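Cell division control protein 45 cdc45 putative (Entamoeba histolytica, PDB 6CC2) is probably a replication factor that joins MCM2-7 and GINS in the eukaryotic CMG helicase and is related to RecJ-like DHH phosphoesterases. Local coordinates at residues D34-C38 with S181-A186; T79-C85 with F102-S108. All coordinates share one frame; numbering follows the deposited sequence.

Interaction 1. Residues D34-C38 with S181-A186; sequences DAIVC and SVGRVA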
loop_
_atom_site.group_PDB
_atom_site.type_symbol
_atom_site.label_atom_id
_atom_site.label_comp_id
_atom_site.label_asym_id
_atom_site.label_seq_id
_atom_site.Cartn_x
_atom_site.Cartn_y
_atom_site.Cartn_z
ATOM N N ASP A 34 1.650 5.191 3.401
ATOM C CA ASP A 34 2.488 5.461 4.583
ATOM C C ASP A 34 3.582 6.471 4.268
ATOM O O ASP A 34 3.868 7.373 5.067
ATOM C CB ASP A 34 3.083 4.138 5.075
ATOM C CG ASP A 34 3.640 4.205 6.487
ATOM O OD1 ASP A 34 3.268 5.088 7.303
ATOM O OD2 ASP A 34 4.456 3.309 6.795
ATOM N N ALA A 35 4.211 6.347 3.106
ATOM C CA ALA A 35 5.234 7.306 2.717
ATOM C C ALA A 35 4.655 8.707 2.560
ATOM O O ALA A 35 5.289 9.681 2.975
ATOM C CB ALA A 35 5.921 6.864 1.424
ATOM N N ILE A 36 3.454 8.830 1.992
ATOM C CA ILE A 36 2.827 10.152 1.878
ATOM C C ILE A 36 2.563 10.722 3.265
ATOM O O ILE A 36 2.768 11.919 3.525
ATOM C CB ILE A 36 1.539 10.096 1.052
ATOM C CG1 ILE A 36 1.815 9.533 -0.354
ATOM C CG2 ILE A 36 0.917 11.512 0.916
ATOM C CD1 ILE A 36 0.595 9.508 -1.262
ATOM N N VAL A 37 2.087 9.871 4.180
ATOM C CA VAL A 37 1.859 10.309 5.562
ATOM C C VAL A 37 3.142 10.858 6.166
ATOM O O VAL A 37 3.146 11.896 6.833
ATOM C CB VAL A 37 1.305 9.143 6.400
ATOM C CG1 VAL A 37 1.387 9.438 7.887
ATOM C CG2 VAL A 37 -0.132 8.805 5.960
ATOM N N CYS A 38 4.264 10.143 5.976
ATOM C CA CYS A 38 5.531 10.603 6.523
ATOM C C CYS A 38 5.898 11.967 5.955
ATOM O O CYS A 38 6.195 12.907 6.703
ATOM C CB CYS A 38 6.610 9.553 6.241
ATOM S SG CYS A 38 8.256 9.961 6.873
ATOM N N SER A 181 5.882 1.831 10.946
ATOM C CA SER A 181 5.392 2.734 9.898
ATOM C C SER A 181 6.280 3.962 9.788
ATOM O O SER A 181 6.744 4.483 10.796
ATOM C CB SER A 181 3.952 3.143 10.253
ATOM O OG SER A 181 3.656 4.467 9.924
ATOM N N VAL A 182 6.516 4.417 8.556
ATOM C CA VAL A 182 7.354 5.604 8.371
ATOM C C VAL A 182 6.628 6.861 8.851
ATOM O O VAL A 182 7.256 7.825 9.345
ATOM C CB VAL A 182 7.841 5.744 6.920
ATOM C CG1 VAL A 182 8.797 4.596 6.574
ATOM C CG2 VAL A 182 6.657 5.774 5.913
ATOM N N GLY A 183 5.316 6.901 8.716
ATOM C CA GLY A 183 4.551 7.982 9.323
ATOM C C GLY A 183 4.658 8.010 10.830
ATOM O O GLY A 183 4.682 9.087 11.440
ATOM N N ARG A 184 4.743 6.837 11.455
ATOM C CA ARG A 184 4.901 6.769 12.898
ATOM C C ARG A 184 6.238 7.367 13.336
ATOM O O ARG A 184 6.322 8.027 14.379
ATOM C CB ARG A 184 4.782 5.311 13.352
ATOM C CG ARG A 184 5.161 5.063 14.758
ATOM C CD ARG A 184 4.172 5.680 15.748
ATOM N NE ARG A 184 4.415 5.173 17.098
ATOM C CZ ARG A 184 3.818 4.103 17.617
ATOM N NH1 ARG A 184 2.916 3.429 16.916
ATOM N NH2 ARG A 184 4.113 3.715 18.844
ATOM N N VAL A 185 7.295 7.151 12.545
ATOM C CA VAL A 185 8.591 7.737 12.866
ATOM C C VAL A 185 8.520 9.257 12.786
ATOM O O VAL A 185 9.082 9.962 13.633
ATOM C CB VAL A 185 9.683 7.177 11.940
ATOM C CG1 VAL A 185 11.012 7.924 12.177
ATOM C CG2 VAL A 185 9.877 5.698 12.165
ATOM N N ALA A 186 7.849 9.789 11.759
ATOM C CA ALA A 186 7.709 11.242 11.656
ATOM C C ALA A 186 6.955 11.794 12.862
ATOM O O ALA A 186 7.343 12.835 13.432
ATOM C CB ALA A 186 7.006 11.624 10.359
#

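Interaction 2. Residues T79-C85 with F102-S108; sequences TVFFIDC and FVYIIDS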
loop_
_atom_site.group_PDB
_atom_site.type_symbol
_atom_site.label_atom_id
_atom_site.label_comp_id
_atom_site.label_asym_id
_atom_site.label_seq_id
_atom_site.Cartn_x
_atom_site.Cartn_y
_atom_site.Cartn_z
ATOM N N THR A 79 19.892 18.860 2.200
ATOM C CA THR A 79 19.513 17.671 2.924
ATOM C C THR A 79 18.560 16.877 2.038
ATOM O O THR A 79 17.719 17.469 1.352
ATOM C CB THR A 79 18.804 18.006 4.239
ATOM O OG1 THR A 79 19.646 18.791 5.070
ATOM C CG2 THR A 79 18.436 16.752 4.993
ATOM N N VAL A 80 18.685 15.554 2.065
ATOM C CA VAL A 80 17.718 14.678 1.407
ATOM C C VAL A 80 17.184 13.688 2.431
ATOM O O VAL A 80 17.922 13.207 3.300
ATOM C CB VAL A 80 18.323 13.931 0.197
ATOM C CG1 VAL A 80 18.811 14.928 -0.815
ATOM C CG2 VAL A 80 19.434 12.986 0.640
ATOM N N PHE A 81 15.888 13.407 2.328
ATOM C CA PHE A 81 15.231 12.327 3.046
ATOM C C PHE A 81 14.767 11.301 2.022
ATOM O O PHE A 81 14.159 11.672 1.017
ATOM C CB PHE A 81 14.012 12.834 3.820
ATOM C CG PHE A 81 14.349 13.591 5.041
ATOM C CD1 PHE A 81 14.683 14.938 4.972
ATOM C CD2 PHE A 81 14.325 12.970 6.289
ATOM C CE1 PHE A 81 14.972 15.650 6.122
ATOM C CE2 PHE A 81 14.626 13.692 7.435
ATOM C CZ PHE A 81 14.958 15.020 7.345
ATOM N N PHE A 82 15.063 10.032 2.274
ATOM C CA PHE A 82 14.535 8.915 1.505
ATOM C C PHE A 82 13.463 8.257 2.361
ATOM O O PHE A 82 13.743 7.818 3.492
ATOM C CB PHE A 82 15.643 7.928 1.151
ATOM C CG PHE A 82 16.754 8.522 0.312
ATOM C CD1 PHE A 82 16.481 9.451 -0.681
ATOM C CD2 PHE A 82 18.062 8.157 0.528
ATOM C CE1 PHE A 82 17.496 9.994 -1.456
ATOM C CE2 PHE A 82 19.088 8.692 -0.248
ATOM C CZ PHE A 82 18.800 9.617 -1.246
ATOM N N ILE A 83 12.231 8.224 1.846
ATOM C CA ILE A 83 11.071 7.766 2.616
ATOM C C ILE A 83 10.567 6.434 2.062
ATOM O O ILE A 83 10.131 6.351 0.908
ATOM C CB ILE A 83 9.962 8.832 2.612
ATOM C CG1 ILE A 83 10.479 10.123 3.254
ATOM C CG2 ILE A 83 8.716 8.321 3.328
ATOM C CD1 ILE A 83 9.501 11.287 3.189
ATOM N N ASP A 84 10.603 5.414 2.929
ATOM C CA ASP A 84 10.124 4.039 2.662
ATOM C C ASP A 84 10.899 3.381 1.530
ATOM O O ASP A 84 10.421 2.470 0.875
ATOM C CB ASP A 84 8.613 3.982 2.415
ATOM C CG ASP A 84 7.929 2.832 3.198
ATOM O OD1 ASP A 84 8.612 2.149 3.997
ATOM O OD2 ASP A 84 6.704 2.615 3.026
ATOM N N CYS A 85 12.133 3.827 1.315
ATOM C CA CYS A 85 13.066 3.179 0.414
ATOM C C CYS A 85 14.481 3.506 0.881
ATOM O O CYS A 85 14.677 4.347 1.764
ATOM C CB CYS A 85 12.862 3.630 -1.032
ATOM S SG CYS A 85 13.105 5.406 -1.315
ATOM N N PHE A 102 23.529 16.162 3.609
ATOM C CA PHE A 102 22.972 15.420 4.739
ATOM C C PHE A 102 21.928 14.446 4.211
ATOM O O PHE A 102 20.951 14.858 3.578
ATOM C CB PHE A 102 22.393 16.389 5.773
ATOM C CG PHE A 102 23.445 17.180 6.493
ATOM C CD1 PHE A 102 24.015 18.295 5.905
ATOM C CD2 PHE A 102 23.876 16.793 7.752
ATOM C CE1 PHE A 102 25.014 19.020 6.563
ATOM C CE2 PHE A 102 24.858 17.503 8.412
ATOM C CZ PHE A 102 25.433 18.620 7.822
ATOM N N VAL A 103 22.157 13.155 4.444
ATOM C CA VAL A 103 21.334 12.085 3.907
ATOM C C VAL A 103 20.651 11.386 5.071
ATOM O O VAL A 103 21.321 10.819 5.941
ATOM C CB VAL A 103 22.159 11.088 3.075
ATOM C CG1 VAL A 103 21.281 9.915 2.643
ATOM C CG2 VAL A 103 22.783 11.792 1.873
ATOM N N TYR A 104 19.317 11.422 5.077
ATOM C CA TYR A 104 18.521 10.757 6.097
ATOM C C TYR A 104 17.586 9.767 5.435
ATOM O O TYR A 104 17.069 10.003 4.333
ATOM C CB TYR A 104 17.726 11.765 6.941
ATOM C CG TYR A 104 18.628 12.685 7.726
ATOM C CD1 TYR A 104 19.357 12.198 8.804
ATOM C CD2 TYR A 104 18.762 14.021 7.393
ATOM C CE1 TYR A 104 20.213 13.028 9.529
ATOM C CE2 TYR A 104 19.605 14.852 8.112
ATOM C CZ TYR A 104 20.324 14.354 9.173
ATOM O OH TYR A 104 21.174 15.169 9.887
ATOM N N ILE A 105 17.353 8.656 6.120
ATOM C CA ILE A 105 16.501 7.593 5.615
ATOM C C ILE A 105 15.466 7.239 6.676
ATOM O O ILE A 105 15.816 6.943 7.823
ATOM C CB ILE A 105 17.326 6.353 5.218
ATOM C CG1 ILE A 105 18.292 6.714 4.089
ATOM C CG2 ILE A 105 16.392 5.212 4.810
ATOM C CD1 ILE A 105 19.238 5.579 3.716
ATOM N N ILE A 106 14.190 7.270 6.287
ATOM C CA ILE A 106 13.090 6.812 7.126
ATOM C C ILE A 106 12.405 5.701 6.326
ATOM O O ILE A 106 11.639 5.976 5.404
ATOM C CB ILE A 106 12.107 7.921 7.473
ATOM C CG1 ILE A 106 12.802 9.090 8.146
ATOM C CG2 ILE A 106 11.005 7.385 8.420
ATOM C CD1 ILE A 106 11.887 10.293 8.403
ATOM N N ASP A 107 12.685 4.454 6.675
ATOM C CA ASP A 107 12.272 3.309 5.846
ATOM C C ASP A 107 11.796 2.202 6.775
ATOM O O ASP A 107 12.436 1.912 7.792
ATOM C CB ASP A 107 13.454 2.842 4.984
ATOM C CG ASP A 107 13.082 1.793 3.975
ATOM O OD1 ASP A 107 11.920 1.319 3.992
ATOM O OD2 ASP A 107 13.954 1.418 3.147
ATOM N N SER A 108 10.675 1.582 6.428
ATOM C CA SER A 108 10.124 0.513 7.250
ATOM C C SER A 108 10.715 -0.865 6.945
ATOM O O SER A 108 10.486 -1.796 7.724
ATOM C CB SER A 108 8.597 0.444 7.079
ATOM O OG SER A 108 8.250 0.055 5.752
#

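Interaction 1. Residues D34-C38 with S181-A186
Two nearly parallel helices come closest at Cys-38 and Gly-183, whose CA atoms are 4.0 Å apart. The axes of helical segments 34-38 and 182-186 approach to 7.7 Å at an angle of 13°, so both chains climb in the same direction. Asp-34 exploits the start of the second helix, where amide hydrogens have no preceding turn to bond to. With CG anti to the backbone N (chi1 -164°), its carboxylate is carried across to the first turn and receives three bonds there. Asp-34 OD2 takes Val-182 N at 2.9 Å. Asp-34 OD1 takes two donors: Ser-181 OG at 2.7 Å, close to the carboxylate plane on the syn side, and Gly-183 N at 3.1 Å, from 46° above that plane. The carboxylate is thus gripped through both oxygens. Ser-181 is the N-cap, and while its OG donates to Asp-34 it accepts from Arg-184 N at 3.0 Å, which ties the capping bond to the contact between helices. Above this polar end the packing is apolar. Val-182 CG2 leans on Cys-38 CB at 3.8 Å and also lies against the backbone carbonyl of Asp-34. Gly-183, having no side chain, leaves its CA open to Val-37 CG1, 3.8 Å away, and Ala-186 CB meets the Cys-38 sulfur farther up.

The pair lies deep within the chain. Helix 199-213 borders the polar end, with Asp-210 accepting from Asp-34 N, Gln-211 touching Asp-34 and Ser-181, and Tyr-203 touching Val-37. Ile-36 on the first helix packs on helix 374-385, whereas Cys-38, Val-182 and Val-185 meet Ile-106 of strand 102-106, so the two helices together pack on the parallel sheet.

Interaction 2. Residues T79-C85 with F102-S108
Thr-79 pairs with Phe-102, the first residue of strand 102-106, and the two parallel strands stay in register as far as Ile-83 and Ile-106. Thr-79 CG2 meets the edge of the Tyr-104 ring, 3.7 Å from CD2 and in the ring plane, while Thr-79 OG1 bonds to Arg-18. Val-80 donates from N to Phe-102 O at 2.8 Å and accepts from Tyr-104 N through its own O, so it bonds to the residues before and after its partner Val-103, as parallel pairing requires. On the other face of the sheet Val-80 CG2 runs beside Val-103 CG2 at 3.8 Å, both side chains pointing the same way. Phe-81, with CG anti to the carbonyl carbon (chi1 -75°), swings its ring over toward Tyr-104: CD2 and CE2 press on the tyrosine CB, and Tyr-104 CD2 sits above one ring face near the rim. The two rings are oblique, centroids 5.4 Å apart and planes at 32°. Phe-82 repeats the backbone pattern with Tyr-104 O and Ile-106 N, and the edge of its ring receives Ile-105 CG1, 3.8 Å from CD2. Ile-83, opposite Ile-106, makes the last bridge of the strand pair.

Asp-84 turns the chain through a left-handed backbone conformation. Asp-84 N still reaches Ile-106 O at 2.7 Å, in an almost straight bond (178°), and Asp-84 OD1 accepts both Ser-108 OG at 2.8 Å, through the syn lone pair, and Ser-108 N at 3.2 Å. The Asp-107 carboxylate faces Asp-84 and Cys-85, held by His-109 and the amide of Gly-87.

Strand 77-83, helix 91-95 and strand 102-106 form a beta-alpha-beta unit of a parallel sheet. Acidic loops at the carboxyl ends of its strands, here with an Asp-Ser-His sequence, are consistent with descent from the DHH phosphoesterase site.

How the interactions relate
Interaction 2 is nested along the chain inside the loop closed by interaction 1, and their centres lie 11 Å apart. They meet at the carboxyl end of the strands. Val-182 of interaction 1 packs on interaction 2: its CG1 lies 3.4 Å from Ile-106 O and 3.6 Å from Asp-84 OD1. On the other helix, Ala-35 CA rests 3.7 Å from Ile-83 CG2. Thr-32 adds a polar tie, its OG1 bonding both to Ala-35 N and to Asp-84 OD2. The helix pair and strand pair therefore bring Asp-34, Asp-84 and Asp-107 into one region, which probably corresponds to the catalytic centre of RecJ-like nucleases, although Cdc45 proteins are generally regarded as inactive relatives.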